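Local coordinates for protein Beta2-bungarotoxin (Bungarus multicinctus, PDB 1BUN) that forms the Kunitz-type chain of a snake-venom toxin, disulfide-linked to a partner chain and probably steering the toxin's phospholipase A2 to its target, at residues 22-27 against 31-36; 5-10 against 55-60. All coordinates share one frame; numbering follows the deposited sequence.

Interaction 1 (22-27 against 31-36)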
loop_
_atom_site.group_PDB
_atom_site.type_symbol
_atom_site.label_atom_id
_atom_site.label_comp_id
_atom_site.label_asym_id
_atom_site.label_seq_id
_atom_site.Cartn_x
_atom_site.Cartn_y
_atom_site.Cartn_z
ATOM N N ALA B 22 -12.903 2.074 20.945
ATOM C CA ALA B 22 -12.020 1.625 19.910
ATOM C C ALA B 22 -12.353 0.146 19.625
ATOM O O ALA B 22 -13.256 -0.426 20.240
ATOM C CB ALA B 22 -10.556 1.832 20.335
ATOM N N PHE B 23 -11.722 -0.431 18.610
ATOM C CA PHE B 23 -11.980 -1.821 18.285
ATOM C C PHE B 23 -10.676 -2.513 18.380
ATOM O O PHE B 23 -9.619 -1.893 18.225
ATOM C CB PHE B 23 -12.529 -1.993 16.882
ATOM C CG PHE B 23 -13.695 -1.103 16.582
ATOM C CD1 PHE B 23 -13.534 0.263 16.501
ATOM C CD2 PHE B 23 -14.940 -1.629 16.392
ATOM C CE1 PHE B 23 -14.602 1.079 16.238
ATOM C CE2 PHE B 23 -15.996 -0.812 16.129
ATOM C CZ PHE B 23 -15.827 0.549 16.053
ATOM N N TYR B 24 -10.765 -3.786 18.719
ATOM C CA TYR B 24 -9.620 -4.632 18.865
ATOM C C TYR B 24 -9.973 -5.906 18.144
ATOM O O TYR B 24 -11.154 -6.171 17.903
ATOM C CB TYR B 24 -9.409 -4.920 20.331
ATOM C CG TYR B 24 -10.440 -5.813 20.955
ATOM C CD1 TYR B 24 -11.660 -5.320 21.399
ATOM C CD2 TYR B 24 -10.138 -7.127 21.225
ATOM C CE1 TYR B 24 -12.526 -6.132 22.117
ATOM C CE2 TYR B 24 -10.980 -7.931 21.922
ATOM C CZ TYR B 24 -12.163 -7.441 22.376
ATOM O OH TYR B 24 -12.915 -8.283 23.168
ATOM N N TYR B 25 -8.978 -6.711 17.811
ATOM C CA TYR B 25 -9.266 -7.945 17.112
ATOM C C TYR B 25 -9.437 -9.098 18.082
ATOM O O TYR B 25 -8.652 -9.253 19.021
ATOM C CB TYR B 25 -8.162 -8.264 16.089
ATOM C CG TYR B 25 -8.438 -9.501 15.268
ATOM C CD1 TYR B 25 -9.475 -9.531 14.341
ATOM C CD2 TYR B 25 -7.686 -10.653 15.451
ATOM C CE1 TYR B 25 -9.759 -10.685 13.616
ATOM C CE2 TYR B 25 -7.962 -11.797 14.738
ATOM C CZ TYR B 25 -8.993 -11.806 13.826
ATOM O OH TYR B 25 -9.224 -12.951 13.106
ATOM N N LYS B 26 -10.497 -9.871 17.888
ATOM C CA LYS B 26 -10.719 -11.025 18.723
ATOM C C LYS B 26 -10.431 -12.288 17.887
ATOM O O LYS B 26 -11.172 -12.612 16.946
ATOM C CB LYS B 26 -12.144 -11.056 19.269
ATOM C CG LYS B 26 -12.214 -11.878 20.533
ATOM C CD LYS B 26 -13.612 -12.226 21.012
ATOM C CE LYS B 26 -13.579 -12.613 22.508
ATOM N NZ LYS B 26 -13.219 -11.435 23.405
ATOM N N PRO B 27 -9.314 -12.977 18.171
ATOM C CA PRO B 27 -8.978 -14.191 17.420
ATOM C C PRO B 27 -10.057 -15.268 17.456
ATOM O O PRO B 27 -10.391 -15.833 16.429
ATOM C CB PRO B 27 -7.672 -14.653 18.064
ATOM C CG PRO B 27 -7.614 -13.942 19.381
ATOM C CD PRO B 27 -8.221 -12.611 19.087
ATOM N N ARG B 31 -13.169 -11.476 14.149
ATOM C CA ARG B 31 -13.829 -10.191 13.992
ATOM C C ARG B 31 -13.139 -9.147 14.863
ATOM O O ARG B 31 -12.374 -9.472 15.791
ATOM C CB ARG B 31 -15.261 -10.273 14.514
ATOM C CG ARG B 31 -16.318 -10.720 13.568
ATOM C CD ARG B 31 -17.672 -10.680 14.281
ATOM N NE ARG B 31 -17.755 -11.663 15.363
ATOM C CZ ARG B 31 -17.808 -12.986 15.184
ATOM N NH1 ARG B 31 -17.796 -13.506 13.961
ATOM N NH2 ARG B 31 -17.825 -13.798 16.231
ATOM N N CYS B 32 -13.433 -7.889 14.573
ATOM C CA CYS B 32 -12.945 -6.795 15.378
ATOM C C CYS B 32 -14.169 -6.464 16.208
ATOM O O CYS B 32 -15.287 -6.547 15.709
ATOM C CB CYS B 32 -12.624 -5.619 14.493
ATOM S SG CYS B 32 -11.131 -5.945 13.560
ATOM N N VAL B 33 -14.007 -6.190 17.487
ATOM C CA VAL B 33 -15.190 -5.841 18.259
ATOM C C VAL B 33 -14.921 -4.562 19.017
ATOM O O VAL B 33 -13.751 -4.203 19.202
ATOM C CB VAL B 33 -15.649 -6.991 19.193
ATOM C CG1 VAL B 33 -16.196 -8.132 18.377
ATOM C CG2 VAL B 33 -14.512 -7.491 20.024
ATOM N N GLN B 34 -15.983 -3.831 19.363
ATOM C CA GLN B 34 -15.852 -2.580 20.119
ATOM C C GLN B 34 -15.538 -2.812 21.610
ATOM O O GLN B 34 -16.053 -3.761 22.217
ATOM C CB GLN B 34 -17.129 -1.752 19.996
ATOM C CG GLN B 34 -17.030 -0.328 20.594
ATOM C CD GLN B 34 -18.268 0.545 20.288
ATOM O OE1 GLN B 34 -18.297 1.748 20.608
ATOM N NE2 GLN B 34 -19.295 -0.064 19.674
ATOM N N PHE B 35 -14.670 -1.971 22.182
ATOM C CA PHE B 35 -14.304 -2.066 23.600
ATOM C C PHE B 35 -13.968 -0.693 24.187
ATOM O O PHE B 35 -13.853 0.296 23.448
ATOM C CB PHE B 35 -13.164 -3.069 23.838
ATOM C CG PHE B 35 -11.785 -2.533 23.568
ATOM C CD1 PHE B 35 -11.420 -2.082 22.318
ATOM C CD2 PHE B 35 -10.832 -2.527 24.562
ATOM C CE1 PHE B 35 -10.110 -1.635 22.067
ATOM C CE2 PHE B 35 -9.524 -2.080 24.308
ATOM C CZ PHE B 35 -9.171 -1.638 23.066
ATOM N N ARG B 36 -13.888 -0.614 25.517
ATOM C CA ARG B 36 -13.577 0.643 26.185
ATOM C C ARG B 36 -12.060 0.755 26.274
ATOM O O ARG B 36 -11.438 0.072 27.080
ATOM C CB ARG B 36 -14.203 0.673 27.590
ATOM C CG ARG B 36 -15.741 0.687 27.634
ATOM C CD ARG B 36 -16.284 0.842 29.074
ATOM N NE ARG B 36 -16.701 2.225 29.349
ATOM C CZ ARG B 36 -16.218 2.983 30.338
ATOM N NH1 ARG B 36 -15.306 2.510 31.179
ATOM N NH2 ARG B 36 -16.561 4.256 30.423
#
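Ala-22 to Lys-26 and Arg-31 to Phe-35 pair as antiparallel strands, and the axes of the two segments approach to 4.5 Å at 139°, far enough from straight antiparallel to show a marked twist. Three hydrogen-bonded pairs hold the ladder: Ala-22 with Phe-35, Tyr-24 with Val-33, and Lys-26 with Arg-31. The first two pairs are bonded both ways. In the last, Lys-26 N donates to Arg-31 O at 2.8 Å in an almost straight bond. The CA of Phe-23 lies 3.1 Å from Val-33 O, a CA-H...O contact that adds to the ladder.

Tyr-24 and Phe-35 meet on one face of the sheet in a T-shaped stack. The edge of the Tyr-24 ring points at the face of Phe-35, with the ring centroids 4.9 Å apart and the planes at 69°. In both residues CG sits between the backbone N and the carbonyl carbon, which brings the rings together diagonally across the strands. Ala-22 CB packs on Phe-35 CE1 at 3.9 Å. Lys-26 NZ reaches back along its own strand in a weak hydrogen bond to Tyr-24 OH.

This is the central twisted beta hairpin of the Kunitz fold. On its other face Phe-23, Tyr-25 and Cys-32 pack on helix 50-57. There Cys-32 SG forms a disulfide with Cys-53 and also lies at the edge of the Tyr-25 ring, 4.0 Å from Tyr-25 CD1. A chi1 of -177° turns the Tyr-25 ring along Arg-31, bringing Tyr-25 CD1 to 3.2 Å from Arg-31 O. On the same face Phe-23 CE2 touches Gln-34 CB at 4.1 Å.

Interaction 2 (5-10 against 55-60)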
loop_
_atom_site.group_PDB
_atom_site.type_symbol
_atom_site.label_atom_id
_atom_site.label_comp_id
_atom_site.label_asym_id
_atom_site.label_seq_id
_atom_site.Cartn_x
_atom_site.Cartn_y
_atom_site.Cartn_z
ATOM N N PRO B 5 1.372 -7.115 14.343
ATOM C CA PRO B 5 1.882 -8.104 15.285
ATOM C C PRO B 5 1.115 -8.284 16.594
ATOM O O PRO B 5 1.321 -9.282 17.284
ATOM C CB PRO B 5 3.310 -7.621 15.536
ATOM C CG PRO B 5 3.232 -6.148 15.270
ATOM C CD PRO B 5 2.406 -6.124 14.025
ATOM N N ASP B 6 0.208 -7.376 16.934
ATOM C CA ASP B 6 -0.508 -7.514 18.205
ATOM C C ASP B 6 -1.959 -7.961 18.107
ATOM O O ASP B 6 -2.633 -8.151 19.117
ATOM C CB ASP B 6 -0.394 -6.212 19.000
ATOM C CG ASP B 6 1.056 -5.858 19.330
ATOM O OD1 ASP B 6 1.809 -6.781 19.731
ATOM O OD2 ASP B 6 1.455 -4.673 19.197
ATOM N N CYS B 7 -2.409 -8.229 16.893
ATOM C CA CYS B 7 -3.787 -8.624 16.629
ATOM C C CYS B 7 -4.407 -9.739 17.470
ATOM O O CYS B 7 -5.634 -9.879 17.509
ATOM C CB CYS B 7 -3.952 -8.943 15.139
ATOM S SG CYS B 7 -3.731 -7.476 14.097
ATOM N N ASP B 8 -3.581 -10.539 18.128
ATOM C CA ASP B 8 -4.118 -11.626 18.928
ATOM C C ASP B 8 -3.828 -11.506 20.424
ATOM O O ASP B 8 -3.963 -12.474 21.173
ATOM C CB ASP B 8 -3.613 -12.967 18.384
ATOM C CG ASP B 8 -4.101 -13.243 16.978
ATOM O OD1 ASP B 8 -5.331 -13.323 16.783
ATOM O OD2 ASP B 8 -3.257 -13.352 16.066
ATOM N N LYS B 9 -3.411 -10.331 20.868
ATOM C CA LYS B 9 -3.124 -10.124 22.280
ATOM C C LYS B 9 -4.400 -9.576 22.898
ATOM O O LYS B 9 -5.279 -9.090 22.171
ATOM C CB LYS B 9 -1.987 -9.128 22.427
ATOM C CG LYS B 9 -0.686 -9.683 21.918
ATOM C CD LYS B 9 0.394 -8.665 21.958
ATOM C CE LYS B 9 1.738 -9.320 21.756
ATOM N NZ LYS B 9 2.824 -8.291 21.706
ATOM N N PRO B 10 -4.555 -9.670 24.232
ATOM C CA PRO B 10 -5.804 -9.125 24.751
ATOM C C PRO B 10 -5.742 -7.593 24.733
ATOM O O PRO B 10 -4.667 -7.017 24.842
ATOM C CB PRO B 10 -5.888 -9.743 26.145
ATOM C CG PRO B 10 -4.478 -9.816 26.555
ATOM C CD PRO B 10 -3.771 -10.302 25.308
ATOM N N CYS B 55 -8.587 -4.267 8.374
ATOM C CA CYS B 55 -7.441 -3.972 7.534
ATOM C C CYS B 55 -6.139 -4.481 8.120
ATOM O O CYS B 55 -5.341 -5.098 7.419
ATOM C CB CYS B 55 -7.323 -2.468 7.359
ATOM S SG CYS B 55 -6.149 -1.998 6.066
ATOM N N GLU B 56 -5.945 -4.218 9.410
ATOM C CA GLU B 56 -4.726 -4.584 10.109
ATOM C C GLU B 56 -4.660 -6.000 10.634
ATOM O O GLU B 56 -3.559 -6.543 10.783
ATOM C CB GLU B 56 -4.500 -3.644 11.303
ATOM C CG GLU B 56 -4.156 -2.222 10.985
ATOM C CD GLU B 56 -2.669 -1.989 10.912
ATOM O OE1 GLU B 56 -1.972 -2.736 10.198
ATOM O OE2 GLU B 56 -2.190 -1.038 11.552
ATOM N N CYS B 57 -5.821 -6.600 10.892
ATOM C CA CYS B 57 -5.868 -7.922 11.508
ATOM C C CYS B 57 -6.595 -9.068 10.862
ATOM O O CYS B 57 -6.410 -10.214 11.288
ATOM C CB CYS B 57 -6.439 -7.811 12.921
ATOM S SG CYS B 57 -5.567 -6.661 13.991
ATOM N N LEU B 58 -7.479 -8.792 9.922
ATOM C CA LEU B 58 -8.211 -9.888 9.313
ATOM C C LEU B 58 -7.260 -10.928 8.721
ATOM O O LEU B 58 -6.287 -10.595 8.049
ATOM C CB LEU B 58 -9.246 -9.377 8.304
ATOM C CG LEU B 58 -10.695 -9.833 8.558
ATOM C CD1 LEU B 58 -11.028 -9.844 10.022
ATOM C CD2 LEU B 58 -11.653 -8.924 7.826
ATOM N N GLU B 59 -7.471 -12.176 9.129
ATOM C CA GLU B 59 -6.663 -13.309 8.686
ATOM C C GLU B 59 -7.119 -13.813 7.324
ATOM O O GLU B 59 -8.266 -14.226 7.160
ATOM C CB GLU B 59 -6.768 -14.441 9.705
ATOM C CG GLU B 59 -6.407 -14.033 11.123
ATOM C CD GLU B 59 -6.648 -15.148 12.123
ATOM O OE1 GLU B 59 -6.195 -16.282 11.850
ATOM O OE2 GLU B 59 -7.312 -14.902 13.161
ATOM N N TYR B 60 -6.223 -13.774 6.348
ATOM C CA TYR B 60 -6.547 -14.230 5.006
ATOM C C TYR B 60 -6.450 -15.749 4.878
ATOM O O TYR B 60 -5.581 -16.273 4.175
ATOM C CB TYR B 60 -5.659 -13.525 3.969
ATOM C CG TYR B 60 -6.050 -12.078 3.710
ATOM C CD1 TYR B 60 -7.378 -11.725 3.522
ATOM C CD2 TYR B 60 -5.092 -11.075 3.632
ATOM C CE1 TYR B 60 -7.746 -10.418 3.258
ATOM C CE2 TYR B 60 -5.453 -9.762 3.368
ATOM C CZ TYR B 60 -6.785 -9.444 3.181
ATOM O OH TYR B 60 -7.166 -8.149 2.907
#
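The Cys-7 to Cys-57 disulfide belongs to the three-disulfide Kunitz (BPTI) fold and ties the N-terminal part of the chain to the end of helix 50-57. Cys-7 lies in a type I beta turn from Asp-6 to Lys-9. Cys-57 is the last helical residue, and Leu-58 is the first to leave helical backbone angles.

The two SG atoms are covalently joined at 2.0 Å, with a chi3 of -72°. Each SG is anti to its own carbonyl carbon and beside its backbone N (chi1 -66° in Cys-7, -56° in Cys-57). Both CB atoms point toward the opposite segment, and Cys-7 CB lies 3.5 Å from Cys-57 CB. Cys-7 SG also rests 3.4 Å from Glu-56 O. Both cysteines are buried, and the ring of Tyr-25 from strand 20-26 packs against them.

No hydrogen bond crosses between the segments, so the covalent link carries most of this small contact. The turn has its own support. Lys-9 N donates to Asp-6 O, and Lys-9 NZ forms a salt bridge with Asp-6 OD1 at 2.7 Å. The extended lysine chain reaches the carboxylate directly.

Within the helix, Cys-55 forms a disulfide with the other protein chain of the toxin. Asp-8 and Glu-59 bring like charges near each other. Arg-3 probably eases this through a salt bridge with Asp-8 OD2; its ion pair with Glu-59 OE2 is long and weak, and that oxygen is held by Tyr-25 OH. The closest approach of the two acids is 4.4 Å, from Asp-8 OD1 to Glu-59 OE2.

Interaction 1 is nested in the loop that interaction 2 closes, and their centres are about 10 Å apart. Tyr-25 joins them. Tyr-25 CG lies 3.5 Å from Cys-57 CB, so this ring of the hairpin packs directly on the disulfide of 5-10 and 55-60. Tyr-25 OH reaches Glu-59 OE2 at 2.7 Å, a probable hydrogen bond. Asp-8 also comes against Pro-27, just after the first strand. Both contacts lead to helix 50-57, interaction 1 through Cys-32 and interaction 2 through Cys-57. Two disulfides within the chain therefore fasten this helix, one to the hairpin and one to the N-terminal turn, while Cys-55 links it to the partner chain.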